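Protein (aminopeptidase) (Ochrobactrum anthropi, PDB 1B65) hydrolyses N-terminal L-amino acids from peptides, and esters and amides of D-alanine, as a serine aminopeptidase with a variant of the Ntn hydrolase fold. Local coordinates at residues Arg11-Asp14 and Phe19-Val22; Val175-Cys180 and Val336-Ile341; Pro25-Thr30 and Val332-Val337; Ile42-Pro47 and Arg53-Gly58. All coordinates share one frame; numbering follows the deposited sequence.

Contact 1 of 4, residues Arg11-Asp14 and Phe19-Val22; sequences RARD and FTGV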
loop_
_atom_site.group_PDB
_atom_site.type_symbol
_atom_site.label_atom_id
_atom_site.label_comp_id
_atom_site.label_asym_id
_atom_site.label_seq_id
_atom_site.Cartn_x
_atom_site.Cartn_y
_atom_site.Cartn_z
ATOM N N ARG A 11 25.647 29.515 5.245
ATOM C CA ARG A 11 24.620 28.536 4.828
ATOM C C ARG A 11 23.644 29.317 3.978
ATOM O O ARG A 11 23.850 30.544 3.789
ATOM C CB ARG A 11 23.976 27.892 6.062
ATOM C CG ARG A 11 24.988 27.085 6.877
ATOM C CD ARG A 11 24.298 26.565 8.150
ATOM N NE ARG A 11 23.513 25.356 7.802
ATOM C CZ ARG A 11 22.677 24.824 8.728
ATOM N NH1 ARG A 11 22.558 25.399 9.907
ATOM N NH2 ARG A 11 22.010 23.730 8.407
ATOM N N ALA A 12 22.549 28.737 3.464
ATOM C CA ALA A 12 21.685 29.472 2.560
ATOM C C ALA A 12 21.145 30.748 3.190
ATOM O O ALA A 12 21.103 31.761 2.502
ATOM C CB ALA A 12 20.489 28.672 2.045
ATOM N N ARG A 13 20.699 30.723 4.456
ATOM C CA ARG A 13 20.145 31.938 5.048
ATOM C C ARG A 13 21.193 33.049 5.073
ATOM O O ARG A 13 20.833 34.220 4.967
ATOM C CB ARG A 13 19.659 31.738 6.488
ATOM C CG ARG A 13 18.346 30.960 6.484
ATOM C CD ARG A 13 17.919 30.680 7.945
ATOM N NE ARG A 13 16.762 29.782 7.878
ATOM C CZ ARG A 13 15.556 30.091 8.284
ATOM N NH1 ARG A 13 15.336 31.280 8.847
ATOM N NH2 ARG A 13 14.586 29.197 8.178
ATOM N N ASP A 14 22.450 32.713 5.278
ATOM C CA ASP A 14 23.531 33.690 5.302
ATOM C C ASP A 14 23.704 34.445 4.001
ATOM O O ASP A 14 24.246 35.563 4.014
ATOM C CB ASP A 14 24.839 32.944 5.615
ATOM C CG ASP A 14 24.764 32.337 7.003
ATOM O OD1 ASP A 14 24.407 33.107 7.921
ATOM O OD2 ASP A 14 25.037 31.137 7.184
ATOM N N PHE A 19 14.424 32.325 3.256
ATOM C CA PHE A 19 13.795 31.256 3.987
ATOM C C PHE A 19 12.935 31.713 5.154
ATOM O O PHE A 19 13.031 32.575 5.973
ATOM C CB PHE A 19 14.827 30.240 4.492
ATOM C CG PHE A 19 15.214 29.343 3.343
ATOM C CD1 PHE A 19 14.318 28.406 2.849
ATOM C CD2 PHE A 19 16.447 29.452 2.735
ATOM C CE1 PHE A 19 14.648 27.586 1.782
ATOM C CE2 PHE A 19 16.796 28.626 1.694
ATOM C CZ PHE A 19 15.905 27.689 1.187
ATOM N N THR A 20 11.878 31.004 5.322
ATOM C CA THR A 20 10.856 30.320 5.949
ATOM C C THR A 20 11.138 30.169 7.445
ATOM O O THR A 20 12.139 29.601 7.864
ATOM C CB THR A 20 10.908 28.895 5.296
ATOM O OG1 THR A 20 12.308 28.644 5.059
ATOM C CG2 THR A 20 10.246 28.810 3.949
ATOM N N GLY A 21 10.392 30.761 8.341
ATOM C CA GLY A 21 10.326 30.582 9.740
ATOM C C GLY A 21 11.475 30.421 10.707
ATOM O O GLY A 21 12.678 30.296 10.414
ATOM N N VAL A 22 11.067 30.183 11.960
ATOM C CA VAL A 22 12.006 30.039 13.078
ATOM C C VAL A 22 12.604 28.645 13.118
ATOM O O VAL A 22 11.885 27.651 13.043
ATOM C CB VAL A 22 11.204 30.321 14.373
ATOM C CG1 VAL A 22 12.092 30.106 15.595
ATOM C CG2 VAL A 22 10.752 31.775 14.254
HETATM O O HOH W 1 12.402 32.860 8.803
#

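Contact 2 of 4, residues Val175-Cys180 and Val336-Ile341; sequences VQEGNC and VVNAMI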
loop_
_atom_site.group_PDB
_atom_site.type_symbol
_atom_site.label_atom_id
_atom_site.label_comp_id
_atom_site.label_asym_id
_atom_site.label_seq_id
_atom_site.Cartn_x
_atom_site.Cartn_y
_atom_site.Cartn_z
ATOM N N VAL A 175 25.782 20.428 12.522
ATOM C CA VAL A 175 25.998 19.305 11.591
ATOM C C VAL A 175 26.712 19.809 10.351
ATOM O O VAL A 175 26.259 20.772 9.736
ATOM C CB VAL A 175 24.640 18.694 11.234
ATOM C CG1 VAL A 175 24.679 17.645 10.128
ATOM C CG2 VAL A 175 24.009 18.087 12.496
ATOM N N GLN A 176 27.746 19.095 9.963
ATOM C CA GLN A 176 28.482 19.378 8.738
ATOM C C GLN A 176 27.604 19.150 7.525
ATOM O O GLN A 176 26.755 18.269 7.552
ATOM C CB GLN A 176 29.695 18.419 8.666
ATOM C CG GLN A 176 30.602 18.743 7.490
ATOM C CD GLN A 176 31.800 17.813 7.398
ATOM O OE1 GLN A 176 31.900 16.837 8.144
ATOM N NE2 GLN A 176 32.701 18.110 6.478
ATOM N N GLU A 177 27.755 19.968 6.477
ATOM C CA GLU A 177 26.958 19.815 5.270
ATOM C C GLU A 177 27.831 19.779 4.021
ATOM O O GLU A 177 29.028 20.140 4.029
ATOM C CB GLU A 177 25.937 20.958 5.060
ATOM C CG GLU A 177 24.920 21.008 6.212
ATOM C CD GLU A 177 24.044 22.237 6.085
ATOM O OE1 GLU A 177 24.618 23.363 6.079
ATOM O OE2 GLU A 177 22.825 22.158 5.956
ATOM N N GLY A 178 27.219 19.348 2.920
ATOM C CA GLY A 178 27.973 19.439 1.643
ATOM C C GLY A 178 28.589 18.087 1.299
ATOM O O GLY A 178 27.932 17.041 1.356
ATOM N N ASN A 179 29.915 18.125 1.032
ATOM C CA ASN A 179 30.603 16.902 0.642
ATOM C C ASN A 179 31.003 16.101 1.859
ATOM O O ASN A 179 32.205 16.044 2.175
ATOM C CB ASN A 179 31.847 17.168 -0.224
ATOM C CG ASN A 179 31.549 17.990 -1.455
ATOM O OD1 ASN A 179 30.433 18.168 -1.845
ATOM N ND2 ASN A 179 32.613 18.545 -2.060
ATOM N N CYS A 180 30.037 15.462 2.543
ATOM C CA CYS A 180 30.408 14.703 3.727
ATOM C C CYS A 180 29.488 13.499 3.914
ATOM O O CYS A 180 28.340 13.554 3.473
ATOM C CB CYS A 180 30.350 15.583 4.986
ATOM S SG CYS A 180 28.732 16.357 5.284
ATOM N N VAL A 336 17.733 20.831 1.203
ATOM C CA VAL A 336 18.261 20.652 -0.146
ATOM C C VAL A 336 19.121 21.854 -0.576
ATOM O O VAL A 336 20.247 21.679 -1.073
ATOM C CB VAL A 336 17.127 20.423 -1.144
ATOM C CG1 VAL A 336 17.616 20.469 -2.595
ATOM C CG2 VAL A 336 16.476 19.025 -0.934
ATOM N N VAL A 337 18.608 23.067 -0.369
ATOM C CA VAL A 337 19.375 24.256 -0.764
ATOM C C VAL A 337 20.651 24.362 0.061
ATOM O O VAL A 337 21.757 24.601 -0.455
ATOM C CB VAL A 337 18.517 25.534 -0.724
ATOM C CG1 VAL A 337 19.377 26.726 -1.161
ATOM C CG2 VAL A 337 17.354 25.409 -1.729
ATOM N N ASN A 338 20.587 24.067 1.376
ATOM C CA ASN A 338 21.789 24.085 2.201
ATOM C C ASN A 338 22.834 23.135 1.655
ATOM O O ASN A 338 24.046 23.477 1.680
ATOM C CB ASN A 338 21.420 23.657 3.655
ATOM C CG ASN A 338 21.014 24.814 4.527
ATOM O OD1 ASN A 338 20.405 24.630 5.617
ATOM N ND2 ASN A 338 21.263 26.042 4.098
ATOM N N ALA A 339 22.433 21.970 1.147
ATOM C CA ALA A 339 23.420 21.022 0.606
ATOM C C ALA A 339 24.157 21.624 -0.595
ATOM O O ALA A 339 25.383 21.405 -0.734
ATOM C CB ALA A 339 22.714 19.717 0.145
ATOM N N MET A 340 23.430 22.308 -1.468
ATOM C CA MET A 340 24.050 22.906 -2.648
ATOM C C MET A 340 24.983 24.052 -2.249
ATOM O O MET A 340 26.042 24.194 -2.872
ATOM C CB MET A 340 22.972 23.471 -3.569
ATOM C CG MET A 340 22.132 22.319 -4.132
ATOM S SD MET A 340 20.891 23.046 -5.236
ATOM C CE MET A 340 21.819 23.402 -6.676
ATOM N N ILE A 341 24.560 24.819 -1.250
ATOM C CA ILE A 341 25.419 25.952 -0.806
ATOM C C ILE A 341 26.686 25.462 -0.130
ATOM O O ILE A 341 27.736 26.134 -0.251
ATOM C CB ILE A 341 24.587 26.833 0.143
ATOM C CG1 ILE A 341 23.440 27.531 -0.589
ATOM C CG2 ILE A 341 25.466 27.879 0.886
ATOM C CD1 ILE A 341 23.806 28.106 -1.948
HETATM O O HOH W 2 24.715 25.154 3.908
#

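Contact 3 of 4, residues Pro25-Thr30 and Val332-Val337; sequences PYNAIT and VEEAVV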
loop_
_atom_site.group_PDB
_atom_site.type_symbol
_atom_site.label_atom_id
_atom_site.label_comp_id
_atom_site.label_asym_id
_atom_site.label_seq_id
_atom_site.Cartn_x
_atom_site.Cartn_y
_atom_site.Cartn_z
ATOM N N PRO A 25 18.050 25.721 17.415
ATOM C CA PRO A 25 19.312 26.385 17.689
ATOM C C PRO A 25 20.366 26.255 16.633
ATOM O O PRO A 25 21.048 27.235 16.290
ATOM C CB PRO A 25 19.763 25.771 19.011
ATOM C CG PRO A 25 18.487 25.398 19.687
ATOM C CD PRO A 25 17.536 24.955 18.591
ATOM N N TYR A 26 20.525 25.052 16.044
ATOM C CA TYR A 26 21.553 24.829 15.049
ATOM C C TYR A 26 20.985 24.776 13.638
ATOM O O TYR A 26 21.762 24.533 12.722
ATOM C CB TYR A 26 22.323 23.502 15.338
ATOM C CG TYR A 26 23.085 23.638 16.644
ATOM C CD1 TYR A 26 24.177 24.511 16.708
ATOM C CD2 TYR A 26 22.695 22.976 17.799
ATOM C CE1 TYR A 26 24.883 24.665 17.889
ATOM C CE2 TYR A 26 23.414 23.114 18.981
ATOM C CZ TYR A 26 24.484 23.977 19.015
ATOM O OH TYR A 26 25.222 24.157 20.183
ATOM N N ASN A 27 19.668 24.893 13.487
ATOM C CA ASN A 27 19.020 24.794 12.183
ATOM C C ASN A 27 19.459 23.466 11.527
ATOM O O ASN A 27 19.985 23.394 10.414
ATOM C CB ASN A 27 19.303 25.968 11.240
ATOM C CG ASN A 27 18.452 25.900 9.970
ATOM O OD1 ASN A 27 17.406 25.257 9.878
ATOM N ND2 ASN A 27 18.869 26.646 8.955
ATOM N N ALA A 28 19.261 22.406 12.322
ATOM C CA ALA A 28 19.683 21.075 11.887
ATOM C C ALA A 28 18.870 19.985 12.543
ATOM O O ALA A 28 18.236 20.227 13.564
ATOM C CB ALA A 28 21.142 20.812 12.300
ATOM N N ILE A 29 19.023 18.747 12.010
ATOM C CA ILE A 29 18.241 17.646 12.600
ATOM C C ILE A 29 18.585 17.322 14.036
ATOM O O ILE A 29 17.765 16.818 14.827
ATOM C CB ILE A 29 18.369 16.406 11.660
ATOM C CG1 ILE A 29 17.276 15.406 12.092
ATOM C CG2 ILE A 29 19.755 15.804 11.768
ATOM C CD1 ILE A 29 17.041 14.274 11.087
ATOM N N THR A 30 19.775 17.705 14.521
ATOM C CA THR A 30 20.146 17.550 15.930
ATOM C C THR A 30 19.400 18.519 16.839
ATOM O O THR A 30 19.500 18.359 18.055
ATOM C CB THR A 30 21.662 17.781 16.120
ATOM O OG1 THR A 30 21.945 19.039 15.508
ATOM C CG2 THR A 30 22.422 16.642 15.446
ATOM N N VAL A 332 12.465 20.552 4.361
ATOM C CA VAL A 332 13.083 19.753 3.296
ATOM C C VAL A 332 13.646 20.675 2.221
ATOM O O VAL A 332 14.768 20.443 1.790
ATOM C CB VAL A 332 12.066 18.775 2.670
ATOM C CG1 VAL A 332 12.663 18.094 1.438
ATOM C CG2 VAL A 332 11.723 17.717 3.730
ATOM N N GLU A 333 12.895 21.698 1.800
ATOM C CA GLU A 333 13.408 22.614 0.801
ATOM C C GLU A 333 14.688 23.307 1.282
ATOM O O GLU A 333 15.659 23.351 0.517
ATOM C CB GLU A 333 12.388 23.709 0.491
ATOM C CG GLU A 333 12.873 24.689 -0.565
ATOM C CD GLU A 333 11.883 25.821 -0.786
ATOM O OE1 GLU A 333 10.975 25.979 0.030
ATOM O OE2 GLU A 333 11.990 26.555 -1.780
ATOM N N GLU A 334 14.697 23.800 2.540
ATOM C CA GLU A 334 15.946 24.421 2.999
ATOM C C GLU A 334 17.098 23.449 3.148
ATOM O O GLU A 334 18.265 23.796 2.831
ATOM C CB GLU A 334 15.674 25.196 4.305
ATOM C CG GLU A 334 16.979 25.886 4.809
ATOM C CD GLU A 334 16.645 26.840 5.943
ATOM O OE1 GLU A 334 15.511 26.979 6.407
ATOM O OE2 GLU A 334 17.574 27.557 6.407
ATOM N N ALA A 335 16.917 22.195 3.515
ATOM C CA ALA A 335 17.953 21.190 3.632
ATOM C C ALA A 335 18.570 20.917 2.253
ATOM O O ALA A 335 19.790 20.859 2.131
ATOM C CB ALA A 335 17.367 19.910 4.268
ATOM N N VAL A 336 17.733 20.831 1.203
ATOM C CA VAL A 336 18.261 20.652 -0.146
ATOM C C VAL A 336 19.121 21.854 -0.576
ATOM O O VAL A 336 20.247 21.679 -1.073
ATOM C CB VAL A 336 17.127 20.423 -1.144
ATOM C CG1 VAL A 336 17.616 20.469 -2.595
ATOM C CG2 VAL A 336 16.476 19.025 -0.934
ATOM N N VAL A 337 18.608 23.067 -0.369
ATOM C CA VAL A 337 19.375 24.256 -0.764
ATOM C C VAL A 337 20.651 24.362 0.061
ATOM O O VAL A 337 21.757 24.601 -0.455
ATOM C CB VAL A 337 18.517 25.534 -0.724
ATOM C CG1 VAL A 337 19.377 26.726 -1.161
ATOM C CG2 VAL A 337 17.354 25.409 -1.729
#

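Contact 4 of 4, residues Ile42-Pro47 and Arg53-Gly58; sequences IIENEP and RPARSG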
loop_
_atom_site.group_PDB
_atom_site.type_symbol
_atom_site.label_atom_id
_atom_site.label_comp_id
_atom_site.label_asym_id
_atom_site.label_seq_id
_atom_site.Cartn_x
_atom_site.Cartn_y
_atom_site.Cartn_z
ATOM N N ILE A 42 35.127 9.847 2.774
ATOM C CA ILE A 42 36.286 9.321 2.048
ATOM C C ILE A 42 36.499 10.156 0.808
ATOM O O ILE A 42 35.612 10.177 -0.060
ATOM C CB ILE A 42 36.061 7.838 1.662
ATOM C CG1 ILE A 42 35.833 6.987 2.918
ATOM C CG2 ILE A 42 37.253 7.322 0.857
ATOM C CD1 ILE A 42 35.221 5.615 2.654
ATOM N N ILE A 43 37.556 10.988 0.750
ATOM C CA ILE A 43 37.761 11.782 -0.458
ATOM C C ILE A 43 39.171 11.469 -0.968
ATOM O O ILE A 43 40.119 11.906 -0.300
ATOM C CB ILE A 43 37.666 13.300 -0.210
ATOM C CG1 ILE A 43 36.210 13.636 0.143
ATOM C CG2 ILE A 43 38.033 14.073 -1.484
ATOM C CD1 ILE A 43 35.889 15.085 0.405
ATOM N N GLU A 44 39.305 10.715 -2.042
ATOM C CA GLU A 44 40.606 10.366 -2.595
ATOM C C GLU A 44 40.616 10.877 -4.022
ATOM O O GLU A 44 39.534 11.080 -4.582
ATOM C CB GLU A 44 40.880 8.854 -2.580
ATOM C CG GLU A 44 40.977 8.361 -1.158
ATOM C CD GLU A 44 41.008 6.883 -0.925
ATOM O OE1 GLU A 44 41.106 6.109 -1.902
ATOM O OE2 GLU A 44 40.923 6.516 0.262
ATOM N N ASN A 45 41.789 11.218 -4.570
ATOM C CA ASN A 45 41.785 11.792 -5.906
ATOM C C ASN A 45 42.738 11.012 -6.825
ATOM O O ASN A 45 43.035 11.495 -7.902
ATOM C CB ASN A 45 42.127 13.288 -5.858
ATOM C CG ASN A 45 40.879 14.085 -5.474
ATOM O OD1 ASN A 45 39.928 14.181 -6.254
ATOM N ND2 ASN A 45 40.860 14.620 -4.264
ATOM N N GLU A 46 43.153 9.849 -6.397
ATOM C CA GLU A 46 43.913 8.903 -7.205
ATOM C C GLU A 46 43.317 7.529 -6.904
ATOM O O GLU A 46 42.816 7.274 -5.814
ATOM C CB GLU A 46 45.410 8.964 -6.968
ATOM C CG GLU A 46 46.028 8.189 -5.841
ATOM C CD GLU A 46 47.475 8.595 -5.575
ATOM O OE1 GLU A 46 47.842 9.724 -5.996
ATOM O OE2 GLU A 46 48.244 7.813 -4.957
ATOM N N PRO A 47 43.352 6.647 -7.897
ATOM C CA PRO A 47 42.752 5.338 -7.739
ATOM C C PRO A 47 43.485 4.462 -6.751
ATOM O O PRO A 47 44.703 4.596 -6.588
ATOM C CB PRO A 47 42.747 4.747 -9.140
ATOM C CG PRO A 47 43.244 5.788 -10.076
ATOM C CD PRO A 47 43.904 6.871 -9.246
ATOM N N ARG A 53 39.482 4.391 -11.042
ATOM C CA ARG A 53 38.747 5.607 -10.667
ATOM C C ARG A 53 38.889 5.817 -9.172
ATOM O O ARG A 53 38.985 4.869 -8.406
ATOM C CB ARG A 53 37.266 5.453 -11.030
ATOM C CG ARG A 53 36.956 5.133 -12.484
ATOM C CD ARG A 53 35.454 5.008 -12.744
ATOM N NE ARG A 53 34.788 6.222 -12.284
ATOM C CZ ARG A 53 33.559 6.253 -11.777
ATOM N NH1 ARG A 53 32.840 5.137 -11.674
ATOM N NH2 ARG A 53 33.101 7.429 -11.402
ATOM N N PRO A 54 38.903 7.060 -8.716
ATOM C CA PRO A 54 39.070 7.363 -7.318
ATOM C C PRO A 54 37.776 7.117 -6.522
ATOM O O PRO A 54 36.686 7.154 -7.080
ATOM C CB PRO A 54 39.445 8.840 -7.274
ATOM C CG PRO A 54 39.352 9.359 -8.656
ATOM C CD PRO A 54 38.724 8.293 -9.518
ATOM N N ALA A 55 37.971 6.977 -5.239
ATOM C CA ALA A 55 36.869 6.754 -4.307
ATOM C C ALA A 55 36.541 8.082 -3.631
ATOM O O ALA A 55 37.384 8.741 -3.043
ATOM C CB ALA A 55 37.307 5.745 -3.255
ATOM N N ARG A 56 35.285 8.515 -3.804
ATOM C CA ARG A 56 34.743 9.665 -3.123
ATOM C C ARG A 56 33.360 9.192 -2.581
ATOM O O ARG A 56 32.481 9.132 -3.418
ATOM C CB ARG A 56 34.492 10.866 -4.031
ATOM C CG ARG A 56 35.828 11.523 -4.438
ATOM C CD ARG A 56 36.193 11.198 -5.838
ATOM N NE ARG A 56 37.302 11.981 -6.434
ATOM C CZ ARG A 56 37.292 12.236 -7.735
ATOM N NH1 ARG A 56 36.288 11.803 -8.497
ATOM N NH2 ARG A 56 38.273 12.932 -8.322
ATOM N N SER A 57 33.296 8.809 -1.323
ATOM C CA SER A 57 32.022 8.306 -0.785
ATOM C C SER A 57 32.053 8.422 0.724
ATOM O O SER A 57 32.881 9.117 1.324
ATOM C CB SER A 57 31.827 6.860 -1.242
ATOM O OG SER A 57 30.447 6.454 -1.186
ATOM N N GLY A 58 31.119 7.733 1.401
ATOM C CA GLY A 58 31.163 7.857 2.864
ATOM C C GLY A 58 29.849 7.262 3.372
ATOM O O GLY A 58 29.077 6.681 2.636
HETATM O O HOH W 3 40.684 6.212 -4.598
#

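Contact 1 of 4, residues Arg11-Asp14 and Phe19-Val22
The guanidinium of R13 has CB of F19 over one face, 3.7 Å above its plane and offset toward the rim. The carbonyl oxygens of T20 and G21 lie at its edge. The F19 ring is turned 25° from the guanidinium. It has OG1 of T20 at its edge, in plane, and A12 CB approaches the ring obliquely, 3.7 Å from F19 CE2. The R13 chain is extended from CG to NE, which carries the charged end across to the backbone of residues 19-22. R13 NH2 gives a hydrogen bond of 3.1 Å to O of G21, which lies about 22° out of the guanidinium plane. R13 NH1 adds a weak bond to the same oxygen. NH2 also points to O of T20, but the modelled distance is very short and its exact value is doubtful. Water 1 donates to F19 O over 2.9 Å and weakly accepts from R13 NH1. R13 NE makes a salt bridge to E334 of helix 322-342, whose other oxygen takes R200. R13 thus joins the carbonyl of G21 to a carboxylate on helix 322-342. The nearby E334 carboxylate probably offsets the closeness of the R13 and R200 charges.

Contact 2 of 4, residues Val175-Cys180 and Val336-Ile341
OE1 of E177 is gripped by two donors: water 2, at 2.8 Å, and NE of R11, which makes a salt bridge to it. Water 2 also donates to the backbone O of N338, 2.9 Å away, so it bridges loop 175-180 to helix 322-342. The other oxygen, E177 OE2, accepts the backbone N-H of T197 and sits 3.1 Å from CB of N338. The carboxylate and amide planes are 68° apart. In E177, CG stands anti to the carbonyl carbon (chi1 -62°), and the extended chain beyond it carries the carboxylate to N338 CB. Next in the loop, G178 brings the backbones close: its CA is 4.9 Å from CA of A339 and 4.0 Å from O of A339. At G178 a CB would be jammed against the carbonyl O of E177. The buried charge of E177 is met by R11, the T197 amide and the water, which probably favours the ionised acid. The arrangement is a loop laid by E177 and G178 against helix 322-342 of this Ntn hydrolase variant, followed by an inverse gamma turn centred on N179.

Contact 3 of 4, residues Pro25-Thr30 and Val332-Val337
Both N27 and E334 hold CG anti to the backbone nitrogen, at chi1 -172° and -179°. E334 stays extended beyond CG, so the two side chains run at each other from opposite directions and meet at their polar ends. The contact joins a loop before strand 36-43 to helix 322-342, which packs on the six-stranded sheet of this Ntn hydrolase variant. In that packing A335 and V336 touch V215, while V332 rests on V253. N27 has its backbone in the left-handed helical region. The other polar atom of its amide, OD1, accepts the N-H of S199, which fixes the turn of the amide. E334 has stronger partners than N27 in two arginines, and its OE2 is shared by R13 NE and N27 ND2. The carboxylate is buried, and the arginines would probably keep it ionised. N27 adds a neutral donor to the same group. Its amide and the carboxylate are steeply turned against each other. Between them runs a single hydrogen bond, from N27 ND2 to E334 OE2 over 3.0 Å. The donor keeps the acceptor in its amide plane but meets it from above the carboxylate, 62° out of that plane.

Contact 4 of 4, residues Ile42-Pro47 and Arg53-Gly58
R56 NH2 gives a hydrogen bond of 2.9 Å to OD1 of N45, nearly straight at 157°, with the oxygen in the guanidinium plane. The same NH2 makes a salt bridge to D352, the stronger partner. R56 NE adds weak bonds to E44 O and to N45 OD1. The R56 chain is bent at chi2 (105°), which brings NE and NH2 to E44 O and N45 OD1. Three backbone bonds run alongside: I42 N to S57 O at 2.8 Å, S57 N to I42 O, and E44 N to A55 O. Together they close an antiparallel beta hairpin between strands 36-43 and 56-63, where I42 and S57 form a hydrogen-bonded pair and I43 and R56 a non-hydrogen-bonded one. Water 3 ties the loop end together, donating to E44 OE1 and E46 O and accepting from A55 N. E44 OE1 also makes a salt bridge to R48 NE. S57 OG is hydrogen-bonded to D147. CG of P54 lies 3.6 Å above the guanidinium of R56, over its centre. P54 CB also rests 3.5 Å from E44 O. Further out, P47 CB lies 3.8 Å from R53 N, and I42 CG2 meets A55 CB more loosely.

Overall arrangement
Contacts 1, 2 and 3 form one cluster around helix 322-342. Contacts 2 and 3 share V336 and V337 of this helix, and their centres are 9 Å apart. Contact 1 lies 9 Å from contact 3 and 13 Å from contact 2, centre to centre. Salt bridges from the N-terminal loop tie it to both. Contact 4, at the end of the hairpin opening the four-stranded sheet, lies apart from contacts 1 and 3 and touches contact 2 only at I43 and N179. Along the chain, contact 1 closes first. Contact 4 is nested inside the loop closed by contact 3. Contact 2 opens after contact 4 has closed and ends on the same helix as contact 3. Chain-distant segments thus meet on one helix.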